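Local coordinates for fimbrin (Schizosaccharomyces pombe, PDB 1RT8), which binds and crosslinks actin filaments, with roles in cell polarity, cytokinesis, mating and spore formation, at residues E282-A287 against G377-T382; S453-Y458 against R482-V487; E468-N473 against D494-R499. All coordinates share one frame; numbering follows the deposited sequence.

All three contacts belong to the second actin-binding region: contact 1 lies in the third calponin-homology domain, contacts 2 and 3 in the fourth. Contacts 1 and 2 are at the surface, whereas contact 3 is partly buried, and the chemistry follows. Contact 1 is a salt bridge, contact 2 an aromatic ring set between a lysine and a leucine, contact 3 an aliphatic cluster. Contacts 2 and 3 both use helix 467-483, one at its C-terminal end and the other near its start, with centres about 17 Å apart. Contact 1 touches contact 3 through a salt bridge between Arg285 and Asp494, which ties the third domain to the fourth.

Contact 1: E282-A287 against G377-T382; sequences EGEREA and GSRTLT
Glu284, in the first turn of helix 282-296, and Arg379, the first residue of helix 379-397, stand with their CA atoms 9.5 Å apart, so the two helix starts are bridged by long side chains while their backbones stay well separated. Both helices belong to the third calponin-homology domain, and the bridge is a single salt bridge on its surface. Glu284 bends at chi2 (-53°), which brings its carboxylate nearer the arginine, whereas Arg379 runs extended from CG to NE; a flexible acid and a long base can thus meet across the gap. Arg379 NH2 donates to Glu284 OE2 at 2.6 Å, the oxygen lying almost in the guanidinium plane, and Arg379 NH1 adds a weak, bent bond to Glu284 OE2 at 3.0 Å. With OE2 alone accepting and the carboxylate and guanidinium planes 51° apart, this is not the flat, two-oxygen fork. Phe307 touches Glu284 and also makes a cation-pi contact with Arg379, giving the arginine a second partner. Behind Arg379 the chain turns sharply: Gly377, at positive phi, closes the preceding helix in a Schellman motif, and Ser378 N-caps the next one, its OG accepting from Leu381 N at 3.1 Å.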
# COMPACT_ATOMS: atom_id res chain seq x y z
N GLU A 282 4.84 14.04 -13.59
CA GLU A 282 3.65 13.31 -14.01
C GLU A 282 4.03 11.88 -14.35
O GLU A 282 3.30 10.93 -14.04
CB GLU A 282 3.00 13.98 -15.23
CG GLU A 282 1.94 13.11 -15.89
CD GLU A 282 0.90 13.91 -16.66
OE1 GLU A 282 1.29 14.71 -17.53
OE2 GLU A 282 -0.30 13.72 -16.38
N GLY A 283 5.20 11.72 -14.97
CA GLY A 283 5.68 10.40 -15.33
C GLY A 283 5.88 9.52 -14.11
O GLY A 283 5.52 8.33 -14.13
N GLU A 284 6.45 10.08 -13.04
CA GLU A 284 6.68 9.32 -11.82
C GLU A 284 5.37 8.91 -11.17
O GLU A 284 5.23 7.78 -10.68
CB GLU A 284 7.51 10.12 -10.81
CG GLU A 284 8.99 10.26 -11.15
CD GLU A 284 9.67 8.92 -11.42
OE1 GLU A 284 9.49 7.98 -10.63
OE2 GLU A 284 10.39 8.81 -12.43
N ARG A 285 4.39 9.82 -11.17
CA ARG A 285 3.10 9.52 -10.57
C ARG A 285 2.38 8.39 -11.30
O ARG A 285 1.85 7.47 -10.67
CB ARG A 285 2.22 10.77 -10.54
CG ARG A 285 2.62 11.77 -9.45
CD ARG A 285 2.58 11.12 -8.09
NE ARG A 285 1.26 10.55 -7.80
CZ ARG A 285 1.06 9.46 -7.07
NH1 ARG A 285 2.10 8.81 -6.55
NH2 ARG A 285 -0.16 8.99 -6.88
N GLU A 286 2.38 8.45 -12.63
CA GLU A 286 1.73 7.40 -13.42
C GLU A 286 2.40 6.08 -13.08
O GLU A 286 1.72 5.07 -12.88
CB GLU A 286 1.85 7.67 -14.92
CG GLU A 286 1.15 8.95 -15.40
CD GLU A 286 1.13 9.09 -16.91
OE1 GLU A 286 2.09 8.64 -17.57
OE2 GLU A 286 0.17 9.67 -17.45
N ALA A 287 3.73 6.09 -13.01
CA ALA A 287 4.49 4.88 -12.70
C ALA A 287 4.06 4.28 -11.36
O ALA A 287 3.87 3.07 -11.25
CB ALA A 287 6.00 5.20 -12.68
N GLY A 377 13.77 -0.38 -21.27
CA GLY A 377 13.25 0.54 -20.26
C GLY A 377 12.76 1.91 -20.72
O GLY A 377 12.84 2.88 -19.96
N SER A 378 12.26 2.01 -21.95
CA SER A 378 11.74 3.28 -22.44
C SER A 378 10.71 3.78 -21.44
O SER A 378 9.73 3.09 -21.15
CB SER A 378 11.08 3.12 -23.81
OG SER A 378 10.37 4.29 -24.19
N ARG A 379 10.92 4.97 -20.90
CA ARG A 379 9.98 5.51 -19.93
C ARG A 379 8.63 5.77 -20.56
O ARG A 379 7.62 5.25 -20.11
CB ARG A 379 10.52 6.80 -19.32
CG ARG A 379 11.49 6.56 -18.21
CD ARG A 379 12.07 7.86 -17.68
NE ARG A 379 12.49 7.67 -16.30
CZ ARG A 379 11.74 8.00 -15.25
NH1 ARG A 379 10.56 8.56 -15.43
NH2 ARG A 379 12.17 7.71 -14.03
N THR A 380 8.64 6.58 -21.62
CA THR A 380 7.43 6.96 -22.31
C THR A 380 6.69 5.79 -22.94
O THR A 380 5.46 5.73 -22.89
CB THR A 380 7.74 8.02 -23.39
OG1 THR A 380 8.16 9.23 -22.75
CG2 THR A 380 6.52 8.31 -24.24
N LEU A 381 7.42 4.86 -23.55
CA LEU A 381 6.76 3.74 -24.19
C LEU A 381 6.32 2.64 -23.21
O LEU A 381 5.35 1.92 -23.47
CB LEU A 381 7.65 3.17 -25.30
CG LEU A 381 8.05 4.24 -26.35
CD1 LEU A 381 8.89 3.60 -27.45
CD2 LEU A 381 6.81 4.90 -26.93
N THR A 382 7.01 2.51 -22.07
CA THR A 382 6.61 1.51 -21.08
C THR A 382 5.32 2.00 -20.42
O THR A 382 4.40 1.21 -20.19
CB THR A 382 7.69 1.29 -20.01
OG1 THR A 382 8.88 0.76 -20.61
CG2 THR A 382 7.21 0.29 -18.95

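Contact 2: S453-Y458 against R482-V487; sequences SEYVDY and RKLGAV
The ring of Tyr455 is held between Lys483 and Leu484, which lie on different sides of its plane. Over one face comes the aliphatic part of the lysine: Lys483 CD is 3.4 Å from Tyr455 CE2 and makes a CH-pi contact, 3.6 Å from the ring centroid. A bend at chi3 (-69°) then carries the chain on across the same face, leaving Lys483 NZ 4.3 Å from the centroid of the Tyr455 ring and only 15° off its normal, a cation-pi geometry. Lysine suits the place because it supplies both a greasy chain and a charge. From the other side Leu484 approaches obliquely, bringing its CD2 to 3.3 Å from Tyr455 CE2; this is the tightly packed part.

Lys483 and Leu484 sit where helix 467-483 gives out. Gly485 leaves it at positive phi in a Schellman motif, and its N returns to Arg482 O at 2.9 Å; a side chain at these backbone angles would collide with the carbonyl oxygen of the residue before, which is why glycine suits the place. The site lies in the fourth calponin-homology domain, against helix 82-99 of the first.

At the hydroxyl end the fit is looser and water-mediated. A water in the ring plane donates to Tyr455 OH at 3.1 Å and to Lys483 O at 2.7 Å, filling in where the hydroxyl and the carbonyl do not meet directly. Neither relies on water alone: Tyr455 OH also hydrogen-bonds to Glu87 OE2, and Lys483 O to Asn90 ND2, both partners being on helix 82-99.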
# COMPACT_ATOMS: atom_id res chain seq x y z
N SER A 453 -26.17 11.82 -3.89
CA SER A 453 -26.21 13.16 -3.32
C SER A 453 -25.98 13.20 -1.82
O SER A 453 -25.31 14.10 -1.32
CB SER A 453 -27.54 13.84 -3.65
OG SER A 453 -28.62 13.10 -3.11
N GLU A 454 -26.50 12.21 -1.10
CA GLU A 454 -26.35 12.17 0.35
C GLU A 454 -24.89 12.13 0.82
O GLU A 454 -24.58 12.59 1.92
CB GLU A 454 -27.09 10.97 0.95
CG GLU A 454 -28.61 10.98 0.75
CD GLU A 454 -29.02 10.78 -0.71
OE1 GLU A 454 -28.31 10.06 -1.45
OE2 GLU A 454 -30.08 11.32 -1.10
N TYR A 455 -24.01 11.59 -0.01
CA TYR A 455 -22.61 11.48 0.38
C TYR A 455 -21.80 12.76 0.26
O TYR A 455 -20.71 12.85 0.82
CB TYR A 455 -21.92 10.39 -0.45
CG TYR A 455 -22.25 8.99 -0.01
CD1 TYR A 455 -23.20 8.74 0.97
CD2 TYR A 455 -21.58 7.90 -0.57
CE1 TYR A 455 -23.47 7.45 1.39
CE2 TYR A 455 -21.85 6.61 -0.16
CZ TYR A 455 -22.80 6.38 0.82
OH TYR A 455 -23.06 5.09 1.23
N VAL A 456 -22.32 13.74 -0.47
CA VAL A 456 -21.59 14.98 -0.65
C VAL A 456 -22.27 16.16 0.03
O VAL A 456 -23.28 16.69 -0.45
CB VAL A 456 -21.40 15.28 -2.15
CG1 VAL A 456 -20.63 16.57 -2.33
CG2 VAL A 456 -20.66 14.09 -2.83
N ASP A 457 -21.71 16.57 1.16
CA ASP A 457 -22.22 17.69 1.94
C ASP A 457 -21.38 18.88 1.52
O ASP A 457 -20.21 18.97 1.88
CB ASP A 457 -22.01 17.42 3.44
CG ASP A 457 -22.63 18.50 4.32
OD1 ASP A 457 -22.46 19.70 4.00
OD2 ASP A 457 -23.27 18.15 5.33
N TYR A 458 -21.96 19.79 0.76
CA TYR A 458 -21.19 20.93 0.29
C TYR A 458 -20.65 21.87 1.36
O TYR A 458 -19.86 22.77 1.07
CB TYR A 458 -21.98 21.70 -0.77
CG TYR A 458 -22.02 20.96 -2.08
CD1 TYR A 458 -23.15 20.24 -2.47
CD2 TYR A 458 -20.92 20.94 -2.93
CE1 TYR A 458 -23.18 19.52 -3.67
CE2 TYR A 458 -20.93 20.23 -4.12
CZ TYR A 458 -22.06 19.52 -4.49
OH TYR A 458 -22.07 18.83 -5.67
N ARG A 482 -14.36 5.67 -2.23
CA ARG A 482 -14.03 4.40 -1.60
C ARG A 482 -15.20 3.92 -0.76
O ARG A 482 -15.43 2.71 -0.67
CB ARG A 482 -12.74 4.53 -0.77
CG ARG A 482 -11.51 4.55 -1.67
CD ARG A 482 -10.20 4.87 -0.94
NE ARG A 482 -9.08 4.81 -1.88
CZ ARG A 482 -7.90 5.38 -1.67
NH1 ARG A 482 -7.67 6.06 -0.55
NH2 ARG A 482 -6.94 5.27 -2.59
N LYS A 483 -15.95 4.85 -0.18
CA LYS A 483 -17.11 4.48 0.63
C LYS A 483 -18.17 3.83 -0.29
O LYS A 483 -18.97 3.01 0.15
CB LYS A 483 -17.73 5.70 1.32
CG LYS A 483 -18.89 5.34 2.26
CD LYS A 483 -19.85 6.52 2.53
CE LYS A 483 -19.23 7.62 3.35
NZ LYS A 483 -20.26 8.53 3.96
N LEU A 484 -18.16 4.22 -1.56
CA LEU A 484 -19.10 3.66 -2.53
C LEU A 484 -18.60 2.32 -3.10
O LEU A 484 -19.32 1.64 -3.85
CB LEU A 484 -19.32 4.64 -3.68
CG LEU A 484 -20.15 5.90 -3.44
CD1 LEU A 484 -19.93 6.85 -4.60
CD2 LEU A 484 -21.63 5.57 -3.30
N GLY A 485 -17.37 1.96 -2.75
CA GLY A 485 -16.79 0.71 -3.23
C GLY A 485 -15.82 0.86 -4.39
O GLY A 485 -15.39 -0.13 -4.97
N ALA A 486 -15.47 2.09 -4.74
CA ALA A 486 -14.55 2.33 -5.85
C ALA A 486 -13.11 1.94 -5.53
O ALA A 486 -12.60 2.25 -4.46
CB ALA A 486 -14.61 3.80 -6.26
N VAL A 487 -12.45 1.28 -6.47
CA VAL A 487 -11.06 0.88 -6.32
C VAL A 487 -10.25 1.97 -7.01
O VAL A 487 -10.26 2.09 -8.24
CB VAL A 487 -10.80 -0.50 -6.99
CG1 VAL A 487 -9.30 -0.79 -7.05
CG2 VAL A 487 -11.50 -1.59 -6.20
O HOH W 1 -21.61 2.69 -0.16

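Contact 3: E468-N473 against D494-R499; sequences ELAIQN and DIVAVR
Asp494 OD2, two residues before the Val496 that packs on Ala470, is gripped twice: by a salt bridge from Arg285 NH2 of helix 282-296 and by the backbone N of Leu491. Arg499 NH1 donates to Asp494 OD1 at 3.0 Å, from the anti side and 30° out of the carboxylate plane, while Glu493 takes a second salt bridge from the same nitrogen. A buried acid with two basic neighbours is likely to stay ionised.

Across the contact the chemistry is aliphatic. The CA atoms of Ala470 and Val496 are 6.2 Å apart, a closeness that the small alanine permits. With CG1 opposite the backbone N (chi1 174°) and CG2 beside it, Val496 turns both methyls to Ala470, CG2 at 3.7 Å and CG1 at 4.0 Å from Ala470 CB, while Ile471 flanks it, its CG1 3.8 Å from Val496 CG2. The still shorter approach modelled for the terminal methyl of Ile471 is doubtful. With an alanine in place of Val496, both branches would go, and a gap would probably open beside Ala470 and Ile471.

Val498, at positive phi, is the first residue to leave helical geometry after helix 492-496, with Val498 N bonding to Ile495 O at 2.8 Å and Arg499 N to Asp494 O at 3.0 Å. A short helix closed by a Schellman motif, lying against a long one, fits the all-helical calponin-homology fold.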
# COMPACT_ATOMS: atom_id res chain seq x y z
N GLU A 468 -3.90 23.90 -1.16
CA GLU A 468 -4.27 23.16 0.04
C GLU A 468 -5.76 22.84 0.06
O GLU A 468 -6.16 21.74 0.42
CB GLU A 468 -3.90 23.93 1.30
CG GLU A 468 -4.26 23.20 2.59
CD GLU A 468 -3.74 21.76 2.62
OE1 GLU A 468 -2.51 21.57 2.48
OE2 GLU A 468 -4.56 20.83 2.77
N LEU A 469 -6.58 23.81 -0.31
CA LEU A 469 -8.02 23.60 -0.32
C LEU A 469 -8.41 22.59 -1.41
O LEU A 469 -9.31 21.78 -1.22
CB LEU A 469 -8.75 24.93 -0.53
CG LEU A 469 -8.64 25.94 0.62
CD1 LEU A 469 -9.30 27.25 0.22
CD2 LEU A 469 -9.30 25.36 1.87
N ALA A 470 -7.72 22.65 -2.55
CA ALA A 470 -8.01 21.72 -3.63
C ALA A 470 -7.71 20.29 -3.19
O ALA A 470 -8.53 19.40 -3.38
CB ALA A 470 -7.19 22.08 -4.86
N ILE A 471 -6.54 20.09 -2.58
CA ILE A 471 -6.15 18.76 -2.11
C ILE A 471 -7.16 18.19 -1.11
O ILE A 471 -7.42 16.99 -1.10
CB ILE A 471 -4.74 18.76 -1.47
CG1 ILE A 471 -3.66 18.74 -2.56
CG2 ILE A 471 -4.54 17.52 -0.60
CD1 ILE A 471 -3.75 19.88 -3.53
N GLN A 472 -7.73 19.05 -0.26
CA GLN A 472 -8.73 18.60 0.71
C GLN A 472 -9.99 18.14 -0.03
O GLN A 472 -10.62 17.16 0.36
CB GLN A 472 -9.07 19.74 1.68
CG GLN A 472 -7.87 20.22 2.46
CD GLN A 472 -8.18 21.41 3.35
OE1 GLN A 472 -7.29 21.96 3.99
NE2 GLN A 472 -9.44 21.82 3.38
N ASN A 473 -10.36 18.86 -1.09
CA ASN A 473 -11.53 18.48 -1.87
C ASN A 473 -11.27 17.12 -2.53
O ASN A 473 -12.13 16.24 -2.52
CB ASN A 473 -11.82 19.52 -2.97
CG ASN A 473 -12.60 20.73 -2.45
OD1 ASN A 473 -13.19 20.69 -1.38
ND2 ASN A 473 -12.61 21.79 -3.24
N ASP A 494 -2.99 13.96 -7.80
CA ASP A 494 -3.13 13.64 -9.21
C ASP A 494 -4.31 14.39 -9.84
O ASP A 494 -4.28 14.75 -11.02
CB ASP A 494 -3.27 12.13 -9.39
CG ASP A 494 -2.04 11.38 -8.90
OD1 ASP A 494 -0.92 11.82 -9.23
OD2 ASP A 494 -2.20 10.36 -8.19
N ILE A 495 -5.35 14.63 -9.04
CA ILE A 495 -6.51 15.38 -9.51
C ILE A 495 -6.18 16.88 -9.51
O ILE A 495 -6.43 17.58 -10.49
CB ILE A 495 -7.74 15.11 -8.61
CG1 ILE A 495 -8.26 13.68 -8.86
CG2 ILE A 495 -8.82 16.15 -8.85
CD1 ILE A 495 -9.35 13.26 -7.89
N VAL A 496 -5.60 17.37 -8.41
CA VAL A 496 -5.24 18.79 -8.30
C VAL A 496 -4.31 19.23 -9.44
O VAL A 496 -4.44 20.34 -9.98
CB VAL A 496 -4.58 19.10 -6.93
CG1 VAL A 496 -4.07 20.55 -6.89
CG2 VAL A 496 -5.60 18.87 -5.82
N ALA A 497 -3.38 18.35 -9.82
CA ALA A 497 -2.44 18.63 -10.90
C ALA A 497 -3.04 18.29 -12.27
O ALA A 497 -2.41 18.49 -13.31
CB ALA A 497 -1.15 17.84 -10.67
N VAL A 498 -4.26 17.76 -12.27
CA VAL A 498 -4.96 17.38 -13.49
C VAL A 498 -4.15 16.50 -14.44
O VAL A 498 -3.96 16.84 -15.61
CB VAL A 498 -5.44 18.63 -14.27
CG1 VAL A 498 -6.44 18.21 -15.34
CG2 VAL A 498 -6.09 19.62 -13.31
N ARG A 499 -3.65 15.38 -13.93
CA ARG A 499 -2.88 14.45 -14.74
C ARG A 499 -3.97 13.64 -15.45
O ARG A 499 -4.57 12.75 -14.86
CB ARG A 499 -2.00 13.61 -13.82
CG ARG A 499 -0.97 14.50 -13.10
CD ARG A 499 -0.18 13.84 -11.97
NE ARG A 499 0.90 14.73 -11.53
CZ ARG A 499 1.18 15.02 -10.27
NH1 ARG A 499 0.46 14.49 -9.28
NH2 ARG A 499 2.17 15.86 -9.99